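Local coordinates for protein BlEst2 (Bacillus licheniformis, PDB 6WPX) that probably hydrolyses ester bonds as a lipase or esterase of the alpha/beta-hydrolase clan, captured here in its propeptide form, at residues L217-V222 and T315-S320; P290-G295 and A378-V383; G211-A216 and D339-K344. All coordinates share one frame; numbering follows the deposited sequence.

The three contacts illustrate how a single antiparallel sheet can be engaged at its centre and at both of its edges. Interaction 2 joins the outermost strand 290-297 to strand 377-386. The next strand inward, 313-320, carries interaction 1, and the two centres lie about 10 Å apart, bridged by a probable hydrogen bond of 2.8 Å from Leu319 N to Leu380 O. Interaction 3 sits at the far edge, on strand 341-344, with its centre about 8 Å from that of interaction 1 and about 17 Å from that of interaction 2. Interactions 1 and 3 share one polypeptide run, 211-222, which comes from the chain between two strands of the alpha/beta-hydrolase sheet.

Interaction 1: L217-V222 and T315-S320; sequences LFFGGV and TVHWLS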
loop_
_atom_site.group_PDB
_atom_site.type_symbol
_atom_site.label_atom_id
_atom_site.label_comp_id
_atom_site.label_asym_id
_atom_site.label_seq_id
_atom_site.Cartn_x
_atom_site.Cartn_y
_atom_site.Cartn_z
ATOM N N LEU A 217 -6.011 10.682 2.974
ATOM C CA LEU A 217 -5.093 10.052 1.995
ATOM C C LEU A 217 -3.993 11.008 1.532
ATOM O O LEU A 217 -3.322 10.745 0.531
ATOM C CB LEU A 217 -5.876 9.456 0.796
ATOM C CG LEU A 217 -6.831 8.279 1.097
ATOM C CD1 LEU A 217 -7.829 8.078 -0.066
ATOM C CD2 LEU A 217 -6.058 6.987 1.330
ATOM N N PHE A 218 -3.796 12.099 2.266
ATOM C CA PHE A 218 -2.696 13.040 1.963
ATOM C C PHE A 218 -1.355 12.346 2.257
ATOM O O PHE A 218 -0.561 12.231 1.353
ATOM C CB PHE A 218 -2.787 14.343 2.751
ATOM C CG PHE A 218 -1.690 15.294 2.362
ATOM C CD1 PHE A 218 -1.657 15.855 1.099
ATOM C CD2 PHE A 218 -0.645 15.575 3.222
ATOM C CE1 PHE A 218 -0.640 16.716 0.730
ATOM C CE2 PHE A 218 0.366 16.446 2.860
ATOM C CZ PHE A 218 0.370 17.003 1.611
ATOM N N PHE A 219 -1.146 11.908 3.498
ATOM C CA PHE A 219 0.106 11.210 3.878
ATOM C C PHE A 219 0.377 10.038 2.931
ATOM O O PHE A 219 1.422 10.017 2.367
ATOM C CB PHE A 219 0.150 10.723 5.324
ATOM C CG PHE A 219 1.198 9.657 5.517
ATOM C CD1 PHE A 219 2.542 9.967 5.456
ATOM C CD2 PHE A 219 0.842 8.331 5.696
ATOM C CE1 PHE A 219 3.501 8.980 5.589
ATOM C CE2 PHE A 219 1.807 7.351 5.845
ATOM C CZ PHE A 219 3.137 7.677 5.783
ATOM N N GLY A 220 -0.560 9.097 2.812
ATOM C CA GLY A 220 -0.402 7.950 1.910
ATOM C C GLY A 220 -0.040 8.390 0.498
ATOM O O GLY A 220 0.813 7.801 -0.088
ATOM N N GLY A 221 -0.724 9.416 -0.001
ATOM C CA GLY A 221 -0.472 9.945 -1.338
ATOM C C GLY A 221 0.928 10.498 -1.543
ATOM O O GLY A 221 1.604 10.132 -2.505
ATOM N N VAL A 222 1.389 11.362 -0.640
ATOM C CA VAL A 222 2.724 11.969 -0.760
ATOM C C VAL A 222 3.808 10.932 -0.460
ATOM O O VAL A 222 4.867 10.999 -1.047
ATOM C CB VAL A 222 2.905 13.301 0.029
ATOM C CG1 VAL A 222 1.876 14.354 -0.415
ATOM C CG2 VAL A 222 2.822 13.079 1.519
ATOM N N THR A 315 7.741 17.272 2.697
ATOM C CA THR A 315 6.475 16.983 3.369
ATOM C C THR A 315 6.959 16.355 4.658
ATOM O O THR A 315 7.950 15.614 4.648
ATOM C CB THR A 315 5.444 16.213 2.543
ATOM O OG1 THR A 315 5.778 14.824 2.477
ATOM C CG2 THR A 315 5.205 16.819 1.133
ATOM N N VAL A 316 6.345 16.739 5.768
ATOM C CA VAL A 316 6.778 16.361 7.114
ATOM C C VAL A 316 5.584 15.756 7.821
ATOM O O VAL A 316 4.529 16.376 7.897
ATOM C CB VAL A 316 7.357 17.598 7.865
ATOM C CG1 VAL A 316 7.923 17.220 9.232
ATOM C CG2 VAL A 316 8.417 18.312 7.037
ATOM N N HIS A 317 5.739 14.522 8.282
ATOM C CA HIS A 317 4.653 13.780 8.892
ATOM C C HIS A 317 5.027 13.194 10.222
ATOM O O HIS A 317 6.045 12.512 10.325
ATOM C CB HIS A 317 4.199 12.636 7.954
ATOM C CG HIS A 317 4.026 13.086 6.551
ATOM N ND1 HIS A 317 2.822 13.595 6.106
ATOM C CD2 HIS A 317 4.927 13.150 5.550
ATOM C CE1 HIS A 317 3.030 13.964 4.855
ATOM N NE2 HIS A 317 4.276 13.710 4.475
ATOM N N TRP A 318 4.167 13.400 11.221
ATOM C CA TRP A 318 4.346 12.764 12.518
ATOM C C TRP A 318 3.124 11.858 12.709
ATOM O O TRP A 318 2.027 12.340 12.978
ATOM C CB TRP A 318 4.491 13.790 13.651
ATOM C CG TRP A 318 4.809 13.170 14.986
ATOM C CD1 TRP A 318 3.921 12.664 15.891
ATOM C CD2 TRP A 318 6.116 12.992 15.558
ATOM N NE1 TRP A 318 4.591 12.193 17.001
ATOM C CE2 TRP A 318 5.942 12.363 16.813
ATOM C CE3 TRP A 318 7.427 13.261 15.108
ATOM C CZ2 TRP A 318 7.022 12.063 17.655
ATOM C CZ3 TRP A 318 8.499 12.922 15.929
ATOM C CH2 TRP A 318 8.290 12.361 17.200
ATOM N N LEU A 319 3.305 10.552 12.505
ATOM C CA LEU A 319 2.223 9.568 12.695
ATOM C C LEU A 319 2.236 9.156 14.130
ATOM O O LEU A 319 3.305 8.929 14.684
ATOM C CB LEU A 319 2.400 8.331 11.805
ATOM C CG LEU A 319 2.163 8.511 10.298
ATOM C CD1 LEU A 319 3.401 9.114 9.609
ATOM C CD2 LEU A 319 1.799 7.189 9.677
ATOM N N SER A 320 1.053 9.099 14.750
ATOM C CA SER A 320 0.900 8.761 16.165
ATOM C C SER A 320 -0.378 7.945 16.387
ATOM O O SER A 320 -1.252 7.924 15.527
ATOM C CB SER A 320 0.824 10.043 16.994
ATOM O OG SER A 320 0.660 9.768 18.382
#
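With CG swung anti to its backbone N (chi1 161°), Phe219 sends its ring from the helix toward His317 and Leu319, while His317, its CG beside the backbone N (chi1 -46°), raises its imidazole from the strand to meet it. The arrangement exemplifies helix-on-sheet packing: helix 218-222 lies against an antiparallel sheet of a beta-sandwich, crossing strand 315-320 with a closest axis approach of 10.0 Å. Because the strand alternates, Thr315, His317 and Leu319 turn to the helix, whereas Val316 and Trp318 pack against strand 365-372 of the opposing sheet.

The centre of the contact is an edge-to-face aromatic pair. Phe219 presents CD1 to one face of the imidazole, 3.6 Å from His317 CG, and the ring planes stand at 64°. Farther along the strand, Leu319 sets both of its methyl groups over the same face of the phenyl ring: CD1 makes a CH-pi contact, 4.2 Å from the Phe219 ring centroid, and Leu319 CD2 touches Phe219 CE2 at 3.8 Å. Val354 of the adjacent strand also packs against both Phe219 and Leu319.

No hydrogen bond crosses between helix and strand, so the buried polar atoms find partners within the sheet. His317 NE2 is 2.7 Å from Thr315 OG1 in a hydrogen bond that either group could donate, and Thr315 OG1 also pairs with Thr384. On the other side of the imidazole, His317 ND1 bonds to Ser356 OG. Gripped at both nitrogens, the ring has little freedom to rotate, which probably keeps its face turned to Phe219. Phe218 reaches only the imidazole edge, through CE2. One turn along the helix, the methyl Val222 CG2 presses against the same ring, 3.4 Å from His317 NE2.

Interaction 2: P290-G295 and A378-V383; sequences PFIRGG and AFLFIV
Six backbone hydrogen bonds tie Phe291, Arg293 and Gly295 to Val383, Phe381 and Phe379, each pair exchanging two. The shortest runs from Phe381 N to Arg293 O at 2.7 Å, its donor tilted 33° from the carbonyl plane. At the other extreme, Gly295 N reaches Phe379 O at 3.2 Å. Between these pairs, Ile292 faces Ile382 and Gly294 faces Leu380 as non-hydrogen-bonded positions, where CA-H groups approach carbonyl oxygens, as Ile292 CA does with Phe381 O at 3.3 Å. The arginine adds a polar link of its own: Arg293 NH1 folds back to Ile292 O at 2.8 Å and also forms a salt bridge with Asp452, while Phe291 CZ lies over the centre of the guanidinium.

This is regular antiparallel pairing at the edge of a beta-sandwich sheet, with 290-297 the outermost strand and 313-320 flanking 377-386 across from it. One face bears Phe291, Arg293, Phe379, Phe381 and Val383, several of which pack on strand 300-307 of the opposing sheet. There Phe291 turns a ring edge to Phe381, CE2 to CE2 at 4.1 Å.

A chi1 of 75° sets the Phe379 ring between its own backbone N and carbonyl carbon and lays it flat over the Gly294-Gly295 peptide. Its CE1 lies 3.6 Å from Gly294 C, and Gly295 N sits over the ring centre; a CB on Gly295 would be tight against the ring and, at that residue's backbone angles, jammed against the Gly294 carbonyl oxygen. Trp318 stacks on the opposite face. An alanine in place of Phe379 is likely to open a gap between that peptide and Trp318, leaving the indole without its stacking partner. On the sheet's other face, Ile292 and Ile382 lie side by side, and Ile292 CG2 meets Leu380 CD1 at 3.7 Å.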
loop_
_atom_site.group_PDB
_atom_site.type_symbol
_atom_site.label_atom_id
_atom_site.label_comp_id
_atom_site.label_asym_id
_atom_site.label_seq_id
_atom_site.Cartn_x
_atom_site.Cartn_y
_atom_site.Cartn_z
ATOM N N PRO A 290 12.531 8.895 1.361
ATOM C CA PRO A 290 12.165 9.668 2.555
ATOM C C PRO A 290 13.315 9.654 3.564
ATOM O O PRO A 290 14.338 9.030 3.338
ATOM C CB PRO A 290 10.984 8.859 3.108
ATOM C CG PRO A 290 11.382 7.410 2.828
ATOM C CD PRO A 290 12.238 7.448 1.545
ATOM N N PHE A 291 13.091 10.282 4.703
ATOM C CA PHE A 291 13.901 10.188 5.909
ATOM C C PHE A 291 12.889 9.720 6.926
ATOM O O PHE A 291 11.787 10.291 7.016
ATOM C CB PHE A 291 14.540 11.521 6.346
ATOM C CG PHE A 291 15.215 11.369 7.695
ATOM C CD1 PHE A 291 16.421 10.682 7.816
ATOM C CD2 PHE A 291 14.631 11.885 8.848
ATOM C CE1 PHE A 291 17.051 10.558 9.053
ATOM C CE2 PHE A 291 15.265 11.764 10.086
ATOM C CZ PHE A 291 16.470 11.098 10.182
ATOM N N ILE A 292 13.237 8.667 7.672
ATOM C CA ILE A 292 12.305 8.046 8.615
ATOM C C ILE A 292 12.910 7.754 9.958
ATOM O O ILE A 292 14.007 7.218 10.043
ATOM C CB ILE A 292 11.712 6.718 8.010
ATOM C CG1 ILE A 292 11.080 6.915 6.625
ATOM C CG2 ILE A 292 10.730 6.005 8.966
ATOM C CD1 ILE A 292 10.815 5.618 5.885
ATOM N N ARG A 293 12.119 8.022 11.023
ATOM C CA ARG A 293 12.417 7.656 12.405
ATOM C C ARG A 293 11.145 7.139 13.057
ATOM O O ARG A 293 10.060 7.342 12.545
ATOM C CB ARG A 293 13.059 8.813 13.208
ATOM C CG ARG A 293 14.503 9.148 12.795
ATOM C CD ARG A 293 15.488 8.038 13.165
ATOM N NE ARG A 293 16.882 8.346 12.795
ATOM C CZ ARG A 293 17.442 8.021 11.635
ATOM N NH1 ARG A 293 16.725 7.444 10.683
ATOM N NH2 ARG A 293 18.709 8.319 11.398
ATOM N N GLY A 294 11.298 6.430 14.150
ATOM C CA GLY A 294 10.191 5.891 14.915
ATOM C C GLY A 294 10.617 5.644 16.342
ATOM O O GLY A 294 11.802 5.666 16.659
ATOM N N GLY A 295 9.655 5.389 17.201
ATOM C CA GLY A 295 9.952 5.140 18.604
ATOM C C GLY A 295 8.727 5.370 19.442
ATOM O O GLY A 295 7.600 5.317 18.944
ATOM N N ALA A 378 3.290 6.041 20.520
ATOM C CA ALA A 378 4.246 5.408 19.598
ATOM C C ALA A 378 4.198 6.309 18.355
ATOM O O ALA A 378 3.130 6.800 18.024
ATOM C CB ALA A 378 3.909 3.987 19.268
ATOM N N PHE A 379 5.343 6.557 17.745
ATOM C CA PHE A 379 5.358 7.435 16.591
ATOM C C PHE A 379 6.129 6.888 15.416
ATOM O O PHE A 379 6.952 5.986 15.549
ATOM C CB PHE A 379 5.907 8.831 16.985
ATOM C CG PHE A 379 7.413 8.886 17.187
ATOM C CD1 PHE A 379 8.271 9.121 16.113
ATOM C CD2 PHE A 379 7.970 8.682 18.440
ATOM C CE1 PHE A 379 9.648 9.159 16.292
ATOM C CE2 PHE A 379 9.350 8.736 18.623
ATOM C CZ PHE A 379 10.179 8.964 17.547
ATOM N N LEU A 380 5.871 7.477 14.264
ATOM C CA LEU A 380 6.573 7.216 13.022
ATOM C C LEU A 380 6.697 8.583 12.391
ATOM O O LEU A 380 5.697 9.228 12.117
ATOM C CB LEU A 380 5.800 6.234 12.124
ATOM C CG LEU A 380 6.497 5.772 10.830
ATOM C CD1 LEU A 380 7.868 5.141 11.122
ATOM C CD2 LEU A 380 5.625 4.788 10.076
ATOM N N PHE A 381 7.933 9.050 12.257
ATOM C CA PHE A 381 8.283 10.366 11.728
ATOM C C PHE A 381 8.812 10.186 10.337
ATOM O O PHE A 381 9.774 9.448 10.140
ATOM C CB PHE A 381 9.344 11.039 12.638
ATOM C CG PHE A 381 9.930 12.302 12.048
ATOM C CD1 PHE A 381 9.103 13.313 11.553
ATOM C CD2 PHE A 381 11.305 12.478 11.973
ATOM C CE1 PHE A 381 9.643 14.469 10.989
ATOM C CE2 PHE A 381 11.851 13.650 11.430
ATOM C CZ PHE A 381 11.014 14.646 10.952
ATOM N N ILE A 382 8.180 10.855 9.354
ATOM C CA ILE A 382 8.572 10.692 7.955
ATOM C C ILE A 382 8.680 12.034 7.283
ATOM O O ILE A 382 7.782 12.874 7.392
ATOM C CB ILE A 382 7.591 9.750 7.172
ATOM C CG1 ILE A 382 7.507 8.356 7.808
ATOM C CG2 ILE A 382 7.918 9.646 5.663
ATOM C CD1 ILE A 382 6.249 7.607 7.447
ATOM N N VAL A 383 9.759 12.203 6.544
ATOM C CA VAL A 383 9.992 13.383 5.720
ATOM C C VAL A 383 10.118 12.902 4.280
ATOM O O VAL A 383 10.876 11.970 4.019
ATOM C CB VAL A 383 11.241 14.206 6.151
ATOM C CG1 VAL A 383 11.425 15.446 5.263
ATOM C CG2 VAL A 383 11.142 14.627 7.609
#

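Interaction 3: G211-A216 and D339-K344; sequences GGFGSA and DFSIAK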
loop_
_atom_site.group_PDB
_atom_site.type_symbol
_atom_site.label_atom_id
_atom_site.label_comp_id
_atom_site.label_asym_id
_atom_site.label_seq_id
_atom_site.Cartn_x
_atom_site.Cartn_y
_atom_site.Cartn_z
ATOM N N GLY A 211 -5.131 12.207 -1.531
ATOM C CA GLY A 211 -5.949 12.976 -0.608
ATOM C C GLY A 211 -5.505 14.423 -0.598
ATOM O O GLY A 211 -4.314 14.709 -0.774
ATOM N N GLY A 212 -6.461 15.334 -0.424
ATOM C CA GLY A 212 -6.156 16.756 -0.316
ATOM C C GLY A 212 -5.474 17.047 1.010
ATOM O O GLY A 212 -5.648 16.289 1.974
ATOM N N PHE A 213 -4.682 18.127 1.084
ATOM C CA PHE A 213 -4.037 18.504 2.345
ATOM C C PHE A 213 -5.112 18.636 3.439
ATOM O O PHE A 213 -6.115 19.317 3.249
ATOM C CB PHE A 213 -3.205 19.798 2.205
ATOM C CG PHE A 213 -2.440 20.161 3.462
ATOM C CD1 PHE A 213 -1.367 19.383 3.897
ATOM C CD2 PHE A 213 -2.800 21.272 4.222
ATOM C CE1 PHE A 213 -0.686 19.696 5.083
ATOM C CE2 PHE A 213 -2.097 21.604 5.405
ATOM C CZ PHE A 213 -1.043 20.820 5.822
ATOM N N GLY A 214 -4.933 17.886 4.517
ATOM C CA GLY A 214 -5.860 17.834 5.642
ATOM C C GLY A 214 -6.724 16.592 5.672
ATOM O O GLY A 214 -7.400 16.364 6.668
ATOM N N SER A 215 -6.737 15.792 4.580
ATOM C CA SER A 215 -7.569 14.582 4.478
ATOM C C SER A 215 -6.794 13.283 4.711
ATOM O O SER A 215 -5.566 13.284 4.648
ATOM C CB SER A 215 -8.323 14.551 3.148
ATOM O OG SER A 215 -7.455 14.301 2.053
ATOM N N ALA A 216 -7.516 12.176 4.947
ATOM C CA ALA A 216 -6.977 10.848 5.262
ATOM C C ALA A 216 -6.026 10.221 4.226
ATOM O O ALA A 216 -5.336 9.266 4.576
ATOM C CB ALA A 216 -8.111 9.878 5.550
ATOM N N ASP A 339 2.008 25.115 11.781
ATOM C CA ASP A 339 0.941 25.000 10.785
ATOM C C ASP A 339 0.809 23.569 10.207
ATOM O O ASP A 339 0.938 23.333 8.994
ATOM C CB ASP A 339 1.098 26.065 9.680
ATOM C CG ASP A 339 -0.209 26.373 8.967
ATOM O OD1 ASP A 339 -1.099 26.990 9.600
ATOM O OD2 ASP A 339 -0.354 25.976 7.780
ATOM N N PHE A 340 0.568 22.619 11.111
ATOM C CA PHE A 340 0.384 21.218 10.767
ATOM C C PHE A 340 -1.090 20.906 10.715
ATOM O O PHE A 340 -1.855 21.356 11.580
ATOM C CB PHE A 340 1.057 20.310 11.813
ATOM C CG PHE A 340 2.530 20.066 11.601
ATOM C CD1 PHE A 340 3.476 20.959 12.091
ATOM C CD2 PHE A 340 2.974 18.915 10.956
ATOM C CE1 PHE A 340 4.841 20.720 11.914
ATOM C CE2 PHE A 340 4.344 18.674 10.771
ATOM C CZ PHE A 340 5.266 19.580 11.245
ATOM N N SER A 341 -1.487 20.115 9.739
ATOM C CA SER A 341 -2.860 19.663 9.655
ATOM C C SER A 341 -2.894 18.325 10.395
ATOM O O SER A 341 -1.846 17.693 10.566
ATOM C CB SER A 341 -3.250 19.452 8.200
ATOM O OG SER A 341 -2.426 18.446 7.626
ATOM N N ILE A 342 -4.070 17.899 10.833
ATOM C CA ILE A 342 -4.262 16.609 11.482
ATOM C C ILE A 342 -5.255 15.801 10.627
ATOM O O ILE A 342 -6.189 16.365 10.052
ATOM C CB ILE A 342 -4.673 16.751 12.986
ATOM C CG1 ILE A 342 -4.837 15.394 13.706
ATOM C CG2 ILE A 342 -5.929 17.613 13.158
ATOM C CD1 ILE A 342 -3.594 14.587 13.995
ATOM N N ALA A 343 -4.992 14.507 10.473
ATOM C CA ALA A 343 -5.880 13.628 9.726
ATOM C C ALA A 343 -5.771 12.227 10.295
ATOM O O ALA A 343 -4.774 11.899 10.953
ATOM C CB ALA A 343 -5.531 13.636 8.246
ATOM N N LYS A 344 -6.806 11.407 10.081
ATOM C CA LYS A 344 -6.738 10.021 10.507
ATOM C C LYS A 344 -5.842 9.329 9.465
ATOM O O LYS A 344 -5.751 9.795 8.331
ATOM C CB LYS A 344 -8.134 9.373 10.454
ATOM C CG LYS A 344 -9.093 9.820 11.537
ATOM C CD LYS A 344 -10.361 8.995 11.454
ATOM C CE LYS A 344 -11.381 9.412 12.477
ATOM N NZ LYS A 344 -12.602 8.565 12.400
#
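Phe213 reaches over to Ser341 with the far end of its ring. Its CB stands back from the strand, and with CG anti to the backbone N (chi1 -176°) the ring extends across the serine side chain. CD1 is only loosely engaged, 4.0 Å from Ser341 OG, and lies close to the Phe218 ring, with which Phe213 packs edge-to-face. CE1 and CZ bear the contact: the hydroxyl oxygen lies over one ring face, with CZ 3.3 Å from Ser341 OG. CE2, on the other flank, meets Ser341 CB at 3.7 Å. The hydroxyl also makes a weak hydrogen bond to Ser356 O.

Beyond the ring, contact is mostly backbone against small side chains. Ala343 CB rests 3.6 Å from Ser215 O, and Ala216 CA approaches Lys344 O at 3.5 Å in a CA-H...O contact. Within the loop, Gly212 O receives both Ser215 N and Ser215 OG, the hydroxyl at 2.7 Å on a lone pair. The backbone bond closes a type II beta turn, with Gly214 in its third position, and the hydroxyl reinforces it; the turn is laid, without cross-segment hydrogen bonds, against the edge strand of an antiparallel sheet.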